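Local coordinates for protein glycoside transferase (Listeria monocytogenes, PDB 6R2M) that is an extracellular, monomeric glycoside hydrolase that probably cleaves glycosidic bonds in the exopolysaccharide of the bacterium, at residues 86-89 and 94-97; 102-107 and 166-171; 134-139 and 145-150. All coordinates share one frame; numbering follows the deposited sequence.

Interaction 1: 86-89 and 94-97; sequences FIKW and ATTT
The backbone oxygen of Thr97 is approached by two donors, the amide of Trp89 and the alpha C-H of Lys88. Thr97 O accepts a hydrogen bond of 3.1 Å from Trp89 N, fairly straight at 158°. The second, softer donor stands farther off, Lys88 CA being 3.6 Å from Thr97 O in a CA-H...O contact.

Trp89 and Thr97 then run side by side, pointing the same way. Thr97 OG1 comes to the edge of the indole, near its plane, 3.2 Å from Trp89 CD1, where the ring C-H bonds carry a little positive charge. The turn about the first side-chain bond of Trp89 (chi1 74°) sets CG between the backbone N and the carbonyl carbon, which brings CD1 and NE1 of the indole up to the two threonines. Both segments belong to the irregular connection between helix 66-79 and helix 100-116; here the chain doubles back on itself, and this one backbone bond pins the two limbs without forming a sheet.

Thr95 crosses the tryptophan at about a right angle. Its methyl does the touching, Thr95 CG2 lying 3.5 Å from Trp89 CD1, oblique to the ring. The hydroxyl branch serves another purpose: Thr95 OG1 bonds to Thr92 OG1. Threonine suits the site because it offers an apolar and a polar branch.

Lys88 lays its extended chain alongside the same residue, with Lys88 CE 3.8 Å from Thr95 O, and delivers NZ to the carbonyl of Thr92. Its methylenes thus pack while the ammonium group is bonded within the linker between the two segments. On the side away from the threonines, Ile87 packs on helix 120-136, and Trp89 rests on Leu49.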
loop_
_atom_site.group_PDB
_atom_site.type_symbol
_atom_site.label_atom_id
_atom_site.label_comp_id
_atom_site.label_asym_id
_atom_site.label_seq_id
_atom_site.Cartn_x
_atom_site.Cartn_y
_atom_site.Cartn_z
ATOM N N PHE A 86 11.199 13.935 6.789
ATOM C CA PHE A 86 9.850 13.610 6.348
ATOM C C PHE A 86 9.886 13.172 4.891
ATOM O O PHE A 86 10.777 13.562 4.129
ATOM C CB PHE A 86 8.907 14.808 6.496
ATOM C CG PHE A 86 8.655 15.215 7.923
ATOM C CD1 PHE A 86 7.658 14.611 8.670
ATOM C CD2 PHE A 86 9.431 16.200 8.513
ATOM C CE1 PHE A 86 7.436 15.002 9.994
ATOM C CE2 PHE A 86 9.230 16.580 9.832
ATOM C CZ PHE A 86 8.230 15.978 10.567
ATOM N N ILE A 87 8.919 12.348 4.505
ATOM C CA ILE A 87 8.774 11.902 3.117
ATOM C C ILE A 87 7.561 12.623 2.544
ATOM O O ILE A 87 6.428 12.364 2.963
ATOM C CB ILE A 87 8.611 10.376 3.001
ATOM C CG1 ILE A 87 9.829 9.633 3.553
ATOM C CG2 ILE A 87 8.416 9.985 1.524
ATOM C CD1 ILE A 87 9.655 8.112 3.587
ATOM N N LYS A 88 7.788 13.547 1.602
ATOM C CA LYS A 88 6.675 14.184 0.901
ATOM C C LYS A 88 5.803 13.134 0.218
ATOM O O LYS A 88 6.317 12.219 -0.425
ATOM C CB LYS A 88 7.204 15.151 -0.155
ATOM C CG LYS A 88 7.948 16.345 0.372
ATOM C CD LYS A 88 8.413 17.168 -0.812
ATOM C CE LYS A 88 9.092 18.449 -0.386
ATOM N NZ LYS A 88 9.524 19.206 -1.591
ATOM N N TRP A 89 4.475 13.270 0.332
ATOM C CA TRP A 89 3.619 12.265 -0.304
ATOM C C TRP A 89 3.678 12.355 -1.828
ATOM O O TRP A 89 3.365 11.372 -2.503
ATOM C CB TRP A 89 2.169 12.365 0.210
ATOM C CG TRP A 89 1.383 13.526 -0.317
ATOM C CD1 TRP A 89 1.263 14.767 0.251
ATOM C CD2 TRP A 89 0.590 13.558 -1.516
ATOM N NE1 TRP A 89 0.444 15.563 -0.523
ATOM C CE2 TRP A 89 0.022 14.845 -1.611
ATOM C CE3 TRP A 89 0.294 12.619 -2.512
ATOM C CZ2 TRP A 89 -0.808 15.225 -2.671
ATOM C CZ3 TRP A 89 -0.534 12.999 -3.563
ATOM C CH2 TRP A 89 -1.073 14.288 -3.636
ATOM N N ALA A 94 5.669 22.378 -3.609
ATOM C CA ALA A 94 4.490 22.855 -2.902
ATOM C C ALA A 94 3.936 21.848 -1.911
ATOM O O ALA A 94 3.019 22.190 -1.158
ATOM C CB ALA A 94 3.391 23.221 -3.895
ATOM N N THR A 95 4.454 20.625 -1.896
ATOM C CA THR A 95 3.943 19.592 -1.000
ATOM C C THR A 95 4.504 19.803 0.392
ATOM O O THR A 95 5.722 19.877 0.572
ATOM C CB THR A 95 4.320 18.204 -1.516
ATOM O OG1 THR A 95 3.762 18.033 -2.824
ATOM C CG2 THR A 95 3.776 17.103 -0.583
ATOM N N THR A 96 3.620 19.850 1.386
ATOM C CA THR A 96 4.037 20.160 2.748
ATOM C C THR A 96 3.671 19.065 3.736
ATOM O O THR A 96 3.786 19.287 4.946
ATOM C CB THR A 96 3.430 21.486 3.224
ATOM O OG1 THR A 96 2.002 21.401 3.189
ATOM C CG2 THR A 96 3.902 22.644 2.339
ATOM N N THR A 97 3.212 17.908 3.263
ATOM C CA THR A 97 2.765 16.826 4.124
ATOM C C THR A 97 3.340 15.499 3.651
ATOM O O THR A 97 3.706 15.332 2.482
ATOM C CB THR A 97 1.225 16.715 4.146
ATOM O OG1 THR A 97 0.736 16.670 2.801
ATOM C CG2 THR A 97 0.595 17.915 4.815
#

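Interaction 2: 102-107 and 166-171; sequences DDFRIT and QAMQQI
Phe104 spans two successive residues of the partner helix, so that the root of its side chain meets Ala167 and the far end of its ring meets Met168. Phe104 CB and Ala167 CB are 3.7 Å apart. The alanine methyl also approaches the near part of the ring, from a direction neither over the face nor at the edge. A small residue fits here because the backbones come close, with Phe104 CA and Ala167 CA only 5.5 Å apart.

At the other end, Phe104 CZ touches Met168 CG at 3.7 Å, the two side chains crossing obliquely. The sulfur continues past the ring: Met168 SD sits 5.1 Å from the ring centroid and 46° off its normal, a slanting Met-aromatic contact. Rotation about the CG-SD bond (chi3 61°) bends the chain, and the terminal CE ends farther from the phenyl group than the sulfur is. A flexible thioether can lay CG and its polarisable sulfur near a rigid ring, and no hydrogen bond crosses this buried interface.

Away from this contact, Arg105 NH1 makes a salt bridge to Asp102 OD1, 2.9 Å long, almost in the guanidinium plane and on the anti side of the carboxylate. That polar flank lies against Glu51 and Glu58 of helix 50-62. The apolar flank is shared with helix 120-136, whose Leu130 packs on Phe104, while Tyr173 and Tyr178 touch Met168; helix 165-170 is set beside helix 100-116 in an all-helical core consistent with the alpha/alpha barrel of family 8 glycoside hydrolases.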
loop_
_atom_site.group_PDB
_atom_site.type_symbol
_atom_site.label_atom_id
_atom_site.label_comp_id
_atom_site.label_asym_id
_atom_site.label_seq_id
_atom_site.Cartn_x
_atom_site.Cartn_y
_atom_site.Cartn_z
ATOM N N ASP A 102 2.446 5.732 3.144
ATOM C CA ASP A 102 3.595 5.718 2.243
ATOM C C ASP A 102 4.910 5.658 3.007
ATOM O O ASP A 102 5.868 5.025 2.530
ATOM C CB ASP A 102 3.547 6.937 1.313
ATOM C CG ASP A 102 2.294 6.942 0.435
ATOM O OD1 ASP A 102 1.813 5.845 0.077
ATOM O OD2 ASP A 102 1.766 8.033 0.117
ATOM N N ASP A 103 4.977 6.287 4.193
ATOM C CA ASP A 103 6.161 6.147 5.034
ATOM C C ASP A 103 6.334 4.703 5.463
ATOM O O ASP A 103 7.440 4.164 5.411
ATOM C CB ASP A 103 6.064 7.003 6.297
ATOM C CG ASP A 103 5.943 8.477 6.022
ATOM O OD1 ASP A 103 6.059 8.912 4.855
ATOM O OD2 ASP A 103 5.737 9.205 7.020
ATOM N N PHE A 104 5.233 4.078 5.907
ATOM C CA PHE A 104 5.245 2.682 6.347
ATOM C C PHE A 104 5.748 1.767 5.239
ATOM O O PHE A 104 6.566 0.869 5.472
ATOM C CB PHE A 104 3.835 2.243 6.768
ATOM C CG PHE A 104 3.329 2.862 8.042
ATOM C CD1 PHE A 104 4.196 3.325 9.029
ATOM C CD2 PHE A 104 1.955 2.973 8.240
ATOM C CE1 PHE A 104 3.690 3.886 10.197
ATOM C CE2 PHE A 104 1.447 3.525 9.389
ATOM C CZ PHE A 104 2.324 3.982 10.379
ATOM N N ARG A 105 5.253 1.973 4.024
ATOM C CA ARG A 105 5.650 1.119 2.909
ATOM C C ARG A 105 7.135 1.272 2.605
ATOM O O ARG A 105 7.840 0.281 2.415
ATOM C CB ARG A 105 4.819 1.450 1.671
ATOM C CG ARG A 105 5.136 0.507 0.520
ATOM C CD ARG A 105 4.379 0.902 -0.738
ATOM N NE ARG A 105 2.930 0.872 -0.527
ATOM C CZ ARG A 105 2.166 1.945 -0.376
ATOM N NH1 ARG A 105 2.690 3.171 -0.378
ATOM N NH2 ARG A 105 0.858 1.794 -0.212
ATOM N N ILE A 106 7.631 2.509 2.580
ATOM C CA ILE A 106 9.024 2.751 2.223
ATOM C C ILE A 106 9.952 2.195 3.296
ATOM O O ILE A 106 10.960 1.551 2.987
ATOM C CB ILE A 106 9.245 4.256 1.985
ATOM C CG1 ILE A 106 8.660 4.633 0.613
ATOM C CG2 ILE A 106 10.731 4.622 2.031
ATOM C CD1 ILE A 106 8.421 6.134 0.400
ATOM N N THR A 107 9.640 2.457 4.575
ATOM C CA THR A 107 10.516 1.972 5.634
ATOM C C THR A 107 10.489 0.456 5.708
ATOM O O THR A 107 11.533 -0.164 5.918
ATOM C CB THR A 107 10.148 2.576 6.990
ATOM O OG1 THR A 107 8.776 2.294 7.315
ATOM C CG2 THR A 107 10.370 4.075 6.961
ATOM N N GLN A 166 2.429 -4.334 10.383
ATOM C CA GLN A 166 3.819 -4.772 10.470
ATOM C C GLN A 166 4.760 -3.591 10.700
ATOM O O GLN A 166 5.636 -3.650 11.573
ATOM C CB GLN A 166 4.204 -5.545 9.204
ATOM C CG GLN A 166 5.688 -5.877 9.136
ATOM C CD GLN A 166 5.972 -7.223 8.506
ATOM O OE1 GLN A 166 5.278 -8.208 8.767
ATOM N NE2 GLN A 166 6.990 -7.270 7.653
ATOM N N ALA A 167 4.565 -2.495 9.961
ATOM C CA ALA A 167 5.450 -1.348 10.126
ATOM C C ALA A 167 5.286 -0.726 11.507
ATOM O O ALA A 167 6.268 -0.307 12.133
ATOM C CB ALA A 167 5.184 -0.307 9.037
ATOM N N MET A 168 4.057 -0.669 12.005
ATOM C CA MET A 168 3.825 -0.056 13.308
ATOM C C MET A 168 4.437 -0.878 14.433
ATOM O O MET A 168 4.914 -0.310 15.423
ATOM C CB MET A 168 2.327 0.143 13.540
ATOM C CG MET A 168 1.715 1.099 12.560
ATOM S SD MET A 168 -0.065 1.222 12.766
ATOM C CE MET A 168 -0.154 1.832 14.454
ATOM N N GLN A 169 4.443 -2.206 14.298
ATOM C CA GLN A 169 5.094 -3.029 15.312
ATOM C C GLN A 169 6.610 -2.880 15.254
ATOM O O GLN A 169 7.278 -2.963 16.295
ATOM C CB GLN A 169 4.672 -4.490 15.142
ATOM C CG GLN A 169 3.182 -4.711 15.345
ATOM C CD GLN A 169 2.717 -6.093 14.927
ATOM O OE1 GLN A 169 3.354 -6.762 14.115
ATOM N NE2 GLN A 169 1.584 -6.520 15.473
ATOM N N GLN A 170 7.162 -2.634 14.065
ATOM C CA GLN A 170 8.606 -2.465 13.921
ATOM C C GLN A 170 9.131 -1.284 14.735
ATOM O O GLN A 170 10.279 -1.310 15.199
ATOM C CB GLN A 170 8.960 -2.288 12.445
ATOM C CG GLN A 170 10.412 -1.951 12.211
ATOM C CD GLN A 170 11.327 -3.126 12.495
ATOM O OE1 GLN A 170 11.007 -4.266 12.159
ATOM N NE2 GLN A 170 12.474 -2.854 13.126
ATOM N N ILE A 171 8.319 -0.245 14.920
ATOM C CA ILE A 171 8.736 0.946 15.648
ATOM C C ILE A 171 8.019 1.065 16.991
ATOM O O ILE A 171 8.095 2.105 17.642
ATOM C CB ILE A 171 8.558 2.209 14.780
ATOM C CG1 ILE A 171 9.457 3.361 15.261
ATOM C CG2 ILE A 171 7.104 2.618 14.668
ATOM C CD1 ILE A 171 10.926 3.105 15.055
#

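Interaction 3: 134-139 and 145-150; sequences KKYSAE and DFYDFV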
loop_
_atom_site.group_PDB
_atom_site.type_symbol
_atom_site.label_atom_id
_atom_site.label_comp_id
_atom_site.label_asym_id
_atom_site.label_seq_id
_atom_site.Cartn_x
_atom_site.Cartn_y
_atom_site.Cartn_z
ATOM N N LYS A 134 6.444 8.239 13.602
ATOM C CA LYS A 134 5.752 7.941 14.853
ATOM C C LYS A 134 5.655 9.171 15.747
ATOM O O LYS A 134 4.636 9.382 16.421
ATOM C CB LYS A 134 6.474 6.808 15.575
ATOM C CG LYS A 134 5.960 6.518 16.983
ATOM C CD LYS A 134 6.789 5.406 17.615
ATOM C CE LYS A 134 6.641 5.344 19.121
ATOM N NZ LYS A 134 7.548 4.293 19.654
ATOM N N LYS A 135 6.707 9.994 15.760
ATOM C CA LYS A 135 6.754 11.137 16.668
ATOM C C LYS A 135 5.772 12.234 16.254
ATOM O O LYS A 135 5.040 12.776 17.095
ATOM C CB LYS A 135 8.182 11.681 16.748
ATOM C CG LYS A 135 8.331 12.946 17.600
ATOM C CD LYS A 135 9.796 13.313 17.755
ATOM C CE LYS A 135 9.947 14.572 18.595
ATOM N NZ LYS A 135 11.363 15.010 18.652
ATOM N N TYR A 136 5.733 12.570 14.966
ATOM C CA TYR A 136 5.013 13.757 14.519
ATOM C C TYR A 136 3.650 13.467 13.909
ATOM O O TYR A 136 2.733 14.279 14.068
ATOM C CB TYR A 136 5.863 14.539 13.507
ATOM C CG TYR A 136 7.011 15.252 14.176
ATOM C CD1 TYR A 136 6.791 16.411 14.904
ATOM C CD2 TYR A 136 8.299 14.740 14.125
ATOM C CE1 TYR A 136 7.835 17.060 15.546
ATOM C CE2 TYR A 136 9.361 15.390 14.767
ATOM C CZ TYR A 136 9.111 16.548 15.471
ATOM O OH TYR A 136 10.146 17.196 16.105
ATOM N N SER A 137 3.477 12.348 13.207
ATOM C CA SER A 137 2.197 12.075 12.559
ATOM C C SER A 137 1.275 11.262 13.478
ATOM O O SER A 137 0.774 10.189 13.153
ATOM C CB SER A 137 2.434 11.387 11.220
ATOM O OG SER A 137 1.276 11.534 10.419
ATOM N N ALA A 138 1.034 11.819 14.661
ATOM C CA ALA A 138 0.327 11.101 15.712
ATOM C C ALA A 138 -0.217 12.110 16.706
ATOM O O ALA A 138 0.350 13.184 16.889
ATOM C CB ALA A 138 1.241 10.112 16.439
ATOM N N GLU A 139 -1.318 11.743 17.353
ATOM C CA GLU A 139 -1.920 12.547 18.407
ATOM C C GLU A 139 -1.984 11.664 19.643
ATOM O O GLU A 139 -2.717 10.667 19.660
ATOM C CB GLU A 139 -3.297 13.060 17.990
ATOM C CG GLU A 139 -4.063 13.773 19.099
ATOM C CD GLU A 139 -3.335 14.995 19.639
ATOM O OE1 GLU A 139 -2.528 15.591 18.900
ATOM O OE2 GLU A 139 -3.576 15.364 20.810
ATOM N N ASP A 145 -3.239 10.796 9.793
ATOM C CA ASP A 145 -2.871 10.528 8.399
ATOM C C ASP A 145 -1.568 11.195 7.993
ATOM O O ASP A 145 -0.856 10.687 7.113
ATOM C CB ASP A 145 -3.973 10.996 7.455
ATOM C CG ASP A 145 -5.205 10.120 7.523
ATOM O OD1 ASP A 145 -5.099 8.960 7.974
ATOM O OD2 ASP A 145 -6.290 10.609 7.146
ATOM N N PHE A 146 -1.263 12.348 8.571
ATOM C CA PHE A 146 -0.140 13.123 8.070
ATOM C C PHE A 146 0.232 14.186 9.081
ATOM O O PHE A 146 -0.508 14.469 10.026
ATOM C CB PHE A 146 -0.440 13.780 6.716
ATOM C CG PHE A 146 -1.592 14.735 6.737
ATOM C CD1 PHE A 146 -1.457 16.022 7.256
ATOM C CD2 PHE A 146 -2.806 14.357 6.203
ATOM C CE1 PHE A 146 -2.535 16.898 7.259
ATOM C CE2 PHE A 146 -3.883 15.229 6.203
ATOM C CZ PHE A 146 -3.741 16.501 6.724
ATOM N N TYR A 147 1.418 14.734 8.876
ATOM C CA TYR A 147 1.903 15.894 9.595
ATOM C C TYR A 147 2.334 16.904 8.547
ATOM O O TYR A 147 3.072 16.558 7.614
ATOM C CB TYR A 147 3.070 15.529 10.518
ATOM C CG TYR A 147 3.709 16.701 11.236
ATOM C CD1 TYR A 147 3.073 17.302 12.308
ATOM C CD2 TYR A 147 4.955 17.187 10.847
ATOM C CE1 TYR A 147 3.655 18.362 12.978
ATOM C CE2 TYR A 147 5.545 18.247 11.509
ATOM C CZ TYR A 147 4.879 18.829 12.566
ATOM O OH TYR A 147 5.456 19.876 13.245
ATOM N N ASP A 148 1.829 18.129 8.660
ATOM C CA ASP A 148 2.300 19.214 7.806
ATOM C C ASP A 148 3.557 19.794 8.441
ATOM O O ASP A 148 3.494 20.448 9.487
ATOM C CB ASP A 148 1.215 20.268 7.628
ATOM C CG ASP A 148 1.562 21.271 6.560
ATOM O OD1 ASP A 148 2.665 21.838 6.626
ATOM O OD2 ASP A 148 0.733 21.490 5.651
ATOM N N PHE A 149 4.703 19.528 7.832
ATOM C CA PHE A 149 5.989 19.915 8.392
ATOM C C PHE A 149 6.397 21.332 8.020
ATOM O O PHE A 149 7.484 21.770 8.420
ATOM C CB PHE A 149 7.075 18.926 7.943
ATOM C CG PHE A 149 7.031 18.611 6.483
ATOM C CD1 PHE A 149 7.574 19.496 5.559
ATOM C CD2 PHE A 149 6.436 17.442 6.024
ATOM C CE1 PHE A 149 7.532 19.218 4.201
ATOM C CE2 PHE A 149 6.397 17.157 4.673
ATOM C CZ PHE A 149 6.945 18.047 3.763
ATOM N N VAL A 150 5.583 22.036 7.243
ATOM C CA VAL A 150 5.785 23.458 6.978
ATOM C C VAL A 150 4.941 24.318 7.911
ATOM O O VAL A 150 5.449 25.238 8.550
ATOM C CB VAL A 150 5.492 23.772 5.497
ATOM C CG1 VAL A 150 5.461 25.295 5.263
ATOM C CG2 VAL A 150 6.532 23.097 4.607
#
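Aromatic packing between Tyr136 and Tyr147 dominates this contact. Tyr136 CB lies over the face of the Tyr147 ring, 3.9 Å from its centroid and 17° off the normal, a CH-pi contact. Farther out the two side chains run at a slant to each other, Tyr136 CD1 reaching Tyr147 CZ at 3.9 Å. The rings themselves are inclined at 38°, so they form neither a parallel stack nor an edge-to-face pair. Tyr147 reaches its partner because CG stands opposite the backbone N (chi1 176°), which carries the ring across CB and CD1 of Tyr136 at the helix end. Phe86 also meets Tyr147, adding a third ring to the cluster.

Polar groups are handled locally. Tyr136 O approaches the ring carbon Tyr147 CD1 at 3.5 Å, but its hydrogen-bonding partners are Lys154 NZ and, weakly, Ala138 N, the latter closing an inverse gamma turn centred on Ser137. This turn redirects the chain from the helix into strand 138-139. The hydroxyl of Ser137 leans against the backbone of Phe146, with Ser137 OG 3.1 Å from Phe146 C; its hydrogen bond, however, goes to the carbonyl of Val144. A small hydroxyl residue can enter so tight a space and still find an acceptor.

Past strand 147-148, Asp148 OD1 accepts from Val150 N at 3.0 Å, an Asx turn that also draws in the N-H of His151. The other carboxylate oxygen binds Thr96 OG1.

No hydrogen bond crosses directly between 134-139 and 145-150. Apolar ring surface supplies the cohesion between helix end and strand, while Lys154 NZ and the Val144 carbonyl engage Tyr136 O and Ser137 OG, which leaves the tyrosine pairing to depend on shape more than on directed bonds.

In the fold
Read from the N terminus, interaction 1 comes first and closes a small loop within the connection from helix 66-79 to helix 100-116. Interaction 2 opens on that second helix and closes only at helix 165-170, spanning helix 120-136 and the short hairpins that follow it. Interaction 3 is nested inside this span, tying the end of helix 120-136 to strand 147-148. Although in series, interactions 1 and 3 meet through a backbone bond between Thr96 O and Phe149 N and through Thr96 packing on Val150, joining loop to hairpin. Ile87 packs on helix 100-116 at Asp103 and Ile106, linking interactions 1 and 2, while Lys134 NZ reaches Ile171 O between 2 and 3.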